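Local coordinates for PAC2 family protein (Mycobacterium tuberculosis, PDB 2WAM), which is of unknown function but belongs to the PAC2 family and represents a duplicated gene family in actinobacteria, at residues Glu73-Ala78 against Gly149-Leu154; Gly179-Ala184 against Arg337-Gln342. One frame throughout, in Å; residues are numbered along the deposited sequence.

Contact 1 of 2, residues Glu73-Ala78 against Gly149-Leu154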
loop_
_atom_site.group_PDB
_atom_site.type_symbol
_atom_site.label_atom_id
_atom_site.label_comp_id
_atom_site.label_asym_id
_atom_site.label_seq_id
_atom_site.Cartn_x
_atom_site.Cartn_y
_atom_site.Cartn_z
ATOM N N GLU A 73 -27.909 9.353 -2.038
ATOM C CA GLU A 73 -28.292 10.664 -2.540
ATOM C C GLU A 73 -27.269 11.188 -3.529
ATOM O O GLU A 73 -26.075 10.986 -3.349
ATOM C CB GLU A 73 -28.405 11.655 -1.389
ATOM C CG GLU A 73 -28.997 11.078 -0.131
ATOM C CD GLU A 73 -28.770 11.977 1.061
ATOM O OE1 GLU A 73 -28.581 13.197 0.856
ATOM O OE2 GLU A 73 -28.781 11.462 2.196
ATOM N N GLY A 74 -27.741 11.886 -4.557
ATOM C CA GLY A 74 -26.854 12.444 -5.559
ATOM C C GLY A 74 -27.219 12.062 -6.982
ATOM O O GLY A 74 -26.762 12.691 -7.932
ATOM N N PHE A 75 -28.050 11.034 -7.129
ATOM C CA PHE A 75 -28.512 10.597 -8.439
ATOM C C PHE A 75 -29.785 11.335 -8.837
ATOM O O PHE A 75 -29.761 12.234 -9.664
ATOM C CB PHE A 75 -28.754 9.085 -8.443
ATOM C CG PHE A 75 -29.324 8.561 -9.737
ATOM C CD1 PHE A 75 -30.364 7.649 -9.727
ATOM C CD2 PHE A 75 -28.821 8.985 -10.961
ATOM C CE1 PHE A 75 -30.887 7.169 -10.905
ATOM C CE2 PHE A 75 -29.341 8.512 -12.140
ATOM C CZ PHE A 75 -30.371 7.603 -12.117
ATOM N N SER A 76 -30.898 10.934 -8.244
ATOM C CA SER A 76 -32.164 11.615 -8.432
ATOM C C SER A 76 -32.845 11.688 -7.081
ATOM O O SER A 76 -33.157 10.653 -6.492
ATOM C CB SER A 76 -33.047 10.844 -9.410
ATOM O OG SER A 76 -34.380 11.318 -9.371
ATOM N N ASP A 77 -33.071 12.910 -6.604
ATOM C CA ASP A 77 -33.552 13.150 -5.246
ATOM C C ASP A 77 -34.814 14.004 -5.171
ATOM O O ASP A 77 -34.914 14.900 -4.331
ATOM C CB ASP A 77 -32.446 13.798 -4.424
ATOM C CG ASP A 77 -31.279 12.875 -4.227
ATOM O OD1 ASP A 77 -31.478 11.844 -3.554
ATOM O OD2 ASP A 77 -30.183 13.160 -4.761
ATOM N N ALA A 78 -35.774 13.711 -6.039
ATOM C CA ALA A 78 -37.051 14.398 -6.023
ATOM C C ALA A 78 -37.746 14.183 -4.685
ATOM O O ALA A 78 -37.847 13.049 -4.201
ATOM C CB ALA A 78 -37.933 13.906 -7.162
ATOM N N GLY A 149 -26.236 7.427 2.739
ATOM C CA GLY A 149 -25.286 8.516 2.574
ATOM C C GLY A 149 -25.230 9.016 1.140
ATOM O O GLY A 149 -26.165 8.807 0.365
ATOM N N LEU A 150 -24.127 9.671 0.781
ATOM C CA LEU A 150 -23.948 10.211 -0.571
ATOM C C LEU A 150 -23.579 9.131 -1.572
ATOM O O LEU A 150 -22.733 8.292 -1.294
ATOM C CB LEU A 150 -22.841 11.271 -0.592
ATOM C CG LEU A 150 -22.980 12.409 0.411
ATOM C CD1 LEU A 150 -22.127 13.586 0.009
ATOM C CD2 LEU A 150 -24.421 12.833 0.500
ATOM N N GLU A 151 -24.201 9.160 -2.743
ATOM C CA GLU A 151 -23.665 8.429 -3.890
ATOM C C GLU A 151 -22.245 8.924 -4.177
ATOM O O GLU A 151 -22.026 10.124 -4.337
ATOM C CB GLU A 151 -24.549 8.652 -5.113
ATOM C CG GLU A 151 -24.064 7.995 -6.388
ATOM C CD GLU A 151 -24.892 8.418 -7.581
ATOM O OE1 GLU A 151 -24.974 9.635 -7.835
ATOM O OE2 GLU A 151 -25.473 7.546 -8.256
ATOM N N PRO A 152 -21.271 8.005 -4.226
ATOM C CA PRO A 152 -19.892 8.391 -4.550
ATOM C C PRO A 152 -19.753 8.941 -5.983
ATOM O O PRO A 152 -20.577 8.638 -6.839
ATOM C CB PRO A 152 -19.107 7.074 -4.423
ATOM C CG PRO A 152 -20.055 6.054 -3.852
ATOM C CD PRO A 152 -21.441 6.545 -4.123
ATOM N N ASP A 153 -18.726 9.746 -6.233
ATOM C CA ASP A 153 -18.389 10.152 -7.597
ATOM C C ASP A 153 -17.409 9.143 -8.188
ATOM O O ASP A 153 -17.461 8.822 -9.371
ATOM C CB ASP A 153 -17.737 11.539 -7.622
ATOM C CG ASP A 153 -18.657 12.618 -7.144
ATOM O OD1 ASP A 153 -18.692 12.868 -5.930
ATOM O OD2 ASP A 153 -19.342 13.226 -7.985
ATOM N N LEU A 154 -16.521 8.647 -7.338
ATOM C CA LEU A 154 -15.414 7.814 -7.765
ATOM C C LEU A 154 -15.615 6.344 -7.445
ATOM O O LEU A 154 -16.433 5.993 -6.595
ATOM C CB LEU A 154 -14.142 8.293 -7.075
ATOM C CG LEU A 154 -13.896 9.791 -7.209
ATOM C CD1 LEU A 154 -12.606 10.159 -6.522
ATOM C CD2 LEU A 154 -13.866 10.202 -8.687
HETATM O O HOH W 1 -29.340 8.671 2.559
#
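Glu73 and Leu150 form a parallel beta bridge where strand 67-73 ends and just past the end of strand 143-148. Glu73 supplies both bonds: its N donates to Gly149 O at 3.0 Å, within the carbonyl plane and nearly straight (161°), and its O accepts from Glu151 N at 2.7 Å, with that donor tilted from the carbonyl plane. Beyond the bridge, Glu151 reaches across to the 73-78 loop. Its anti first torsion (CG anti to the backbone N, chi1 177°) and extended chain carry the carboxylate to the backbone of Gly74 and the CB of Phe75, with OE1 3.4 Å from Gly74 C and OE2 3.6 Å from Phe75 CB. The turn is held from within by Asp77, whose OD2 takes Gly74 N at 2.8 Å through its syn lone pair. Glu73 points its own carboxylate at a water, 2.9 Å from OE2, which is weakly bonded to Gly149 N. Arg110 of the second subunit bonds Gly74 O. The carboxylate of buried Glu151 is satisfied by salt bridges from Arg113 and Arg110 of that subunit to OE1 and by Ala219 N at OE2, and the two arginines probably stabilise its negative charge.

Contact 2 of 2, residues Gly179-Ala184 against Arg337-Gln342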
loop_
_atom_site.group_PDB
_atom_site.type_symbol
_atom_site.label_atom_id
_atom_site.label_comp_id
_atom_site.label_asym_id
_atom_site.label_seq_id
_atom_site.Cartn_x
_atom_site.Cartn_y
_atom_site.Cartn_z
ATOM N N GLY A 179 -35.373 4.721 -4.830
ATOM C CA GLY A 179 -35.232 5.730 -5.860
ATOM C C GLY A 179 -36.383 6.726 -5.925
ATOM O O GLY A 179 -37.482 6.495 -5.399
ATOM N N THR A 180 -36.112 7.858 -6.567
ATOM C CA THR A 180 -37.141 8.828 -6.910
ATOM C C THR A 180 -36.970 9.212 -8.369
ATOM O O THR A 180 -35.893 9.046 -8.954
ATOM C CB THR A 180 -37.009 10.153 -6.124
ATOM O OG1 THR A 180 -35.936 10.931 -6.679
ATOM C CG2 THR A 180 -36.771 9.927 -4.642
ATOM N N VAL A 181 -38.038 9.745 -8.944
ATOM C CA VAL A 181 -37.985 10.372 -10.254
ATOM C C VAL A 181 -39.128 11.380 -10.284
ATOM O O VAL A 181 -40.208 11.108 -9.763
ATOM C CB VAL A 181 -38.098 9.329 -11.400
ATOM C CG1 VAL A 181 -39.390 8.534 -11.290
ATOM C CG2 VAL A 181 -38.002 10.002 -12.763
ATOM N N PRO A 182 -38.881 12.570 -10.840
ATOM C CA PRO A 182 -39.974 13.540 -10.983
ATOM C C PRO A 182 -40.865 13.113 -12.138
ATOM O O PRO A 182 -40.338 12.649 -13.136
ATOM C CB PRO A 182 -39.257 14.850 -11.330
ATOM C CG PRO A 182 -37.787 14.589 -11.078
ATOM C CD PRO A 182 -37.584 13.122 -11.258
ATOM N N MET A 183 -42.181 13.240 -11.991
ATOM C CA MET A 183 -43.110 12.882 -13.054
ATOM C C MET A 183 -44.244 13.889 -13.098
ATOM O O MET A 183 -44.527 14.575 -12.111
ATOM C CB MET A 183 -43.684 11.477 -12.841
ATOM C CG MET A 183 -42.640 10.374 -12.837
ATOM S SD MET A 183 -41.984 10.005 -14.480
ATOM C CE MET A 183 -43.375 9.150 -15.211
ATOM N N ALA A 184 -44.887 13.982 -14.253
ATOM C CA ALA A 184 -46.069 14.815 -14.385
ATOM C C ALA A 184 -47.256 14.157 -13.670
ATOM O O ALA A 184 -48.066 13.480 -14.298
ATOM C CB ALA A 184 -46.377 15.042 -15.845
ATOM N N ARG A 337 -36.691 10.860 -19.861
ATOM C CA ARG A 337 -36.428 12.291 -20.007
ATOM C C ARG A 337 -36.189 12.963 -18.661
ATOM O O ARG A 337 -35.332 13.838 -18.540
ATOM C CB ARG A 337 -37.590 12.970 -20.739
ATOM C CG ARG A 337 -37.465 14.475 -20.854
ATOM C CD ARG A 337 -38.550 15.038 -21.753
ATOM N NE ARG A 337 -38.612 16.497 -21.687
ATOM C CZ ARG A 337 -39.310 17.260 -22.526
ATOM N NH1 ARG A 337 -40.008 16.708 -23.510
ATOM N NH2 ARG A 337 -39.306 18.580 -22.385
ATOM N N PHE A 338 -36.955 12.534 -17.659
ATOM C CA PHE A 338 -36.901 13.100 -16.311
ATOM C C PHE A 338 -35.717 12.592 -15.490
ATOM O O PHE A 338 -35.055 13.372 -14.807
ATOM C CB PHE A 338 -38.197 12.805 -15.554
ATOM C CG PHE A 338 -39.303 13.786 -15.829
ATOM C CD1 PHE A 338 -40.506 13.359 -16.373
ATOM C CD2 PHE A 338 -39.145 15.131 -15.531
ATOM C CE1 PHE A 338 -41.527 14.255 -16.616
ATOM C CE2 PHE A 338 -40.162 16.031 -15.772
ATOM C CZ PHE A 338 -41.356 15.594 -16.316
ATOM N N LEU A 339 -35.467 11.284 -15.544
ATOM C CA LEU A 339 -34.359 10.685 -14.802
ATOM C C LEU A 339 -33.004 11.156 -15.341
ATOM O O LEU A 339 -32.108 11.492 -14.571
ATOM C CB LEU A 339 -34.440 9.155 -14.833
ATOM C CG LEU A 339 -33.549 8.422 -13.824
ATOM C CD1 LEU A 339 -34.220 8.329 -12.466
ATOM C CD2 LEU A 339 -33.173 7.033 -14.318
ATOM N N ALA A 340 -32.861 11.178 -16.665
ATOM C CA ALA A 340 -31.633 11.650 -17.298
ATOM C C ALA A 340 -31.379 13.119 -16.966
ATOM O O ALA A 340 -30.232 13.555 -16.870
ATOM C CB ALA A 340 -31.688 11.437 -18.820
ATOM N N GLN A 341 -32.465 13.868 -16.792
ATOM C CA GLN A 341 -32.399 15.296 -16.498
ATOM C C GLN A 341 -31.805 15.537 -15.118
ATOM O O GLN A 341 -30.992 16.447 -14.937
ATOM C CB GLN A 341 -33.800 15.914 -16.583
ATOM C CG GLN A 341 -33.881 17.376 -16.168
ATOM C CD GLN A 341 -35.313 17.846 -15.989
ATOM O OE1 GLN A 341 -36.211 17.437 -16.728
ATOM N NE2 GLN A 341 -35.532 18.709 -15.003
ATOM N N GLN A 342 -32.226 14.709 -14.159
ATOM C CA GLN A 342 -31.740 14.749 -12.779
ATOM C C GLN A 342 -30.309 14.234 -12.686
ATOM O O GLN A 342 -29.472 14.814 -11.990
ATOM C CB GLN A 342 -32.649 13.914 -11.870
ATOM C CG GLN A 342 -34.059 14.470 -11.729
ATOM C CD GLN A 342 -34.089 15.871 -11.120
ATOM O OE1 GLN A 342 -33.874 16.044 -9.922
ATOM N NE2 GLN A 342 -34.371 16.874 -11.949
#
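Pro182 O meets the Phe338 side chain at CB, CG and CD1, lying over one face of the ring with Phe338 CG 3.1 Å away. No hydrogen bond joins strand 179-183 to helix 337-342, and the rest of the contact is made largely by side chains. Phe338 is central. With CG beside the backbone N and anti to the carbonyl carbon, its ring turns one face to the strand, and Met183 CA lies over that face as well. Met183 SD stands 5.2 Å from the ring centroid, 57° off the normal, an oblique Met-aromatic contact. Val181 takes the flank between neighbouring helix residues: its CG2 reaches Phe338 CB at 4.0 Å, the two side chains crossing at about a right angle, while its CB is 4.1 Å from Leu339 CD1. One turn along the helix, Gln342 places CG beside its backbone N, anti to the carbonyl carbon (chi1 -66°), and from there CG meets the proline ring at Pro182 CG and CD, 3.8 Å from each. The axes of segments 179-183 and 337-342 pass 7.4 Å apart, their N-to-C directions 115° apart. Strand 234-242 pairs with the backbone of this strand and touches Val181 and Met183, helix 81-92 packs on Thr180, and Thr246 lies against both Pro182 and Gln342.

From the N terminus, strand 67-73 runs into the 73-78 loop, and contact 1 closes 71 residues later, where the chain leaves strand 143-148. The chain then passes through helix 156-169 into strand 174-183, whose end opens contact 2; that contact closes 153 residues on, at the C-terminal helix 333-343. The two loops therefore follow in series, neither nested nor crossed. In space they adjoin, because strand 67-73 sits between strands 143-148 and 174-183 in the mixed sheet. Ser76 OG bonds Thr180 O, Ala78 N bonds Thr180 OG1 at 2.9 Å, and Phe75 CZ meets Leu339 CD2 at 3.6 Å, so the 73-78 loop touches both partners of contact 2.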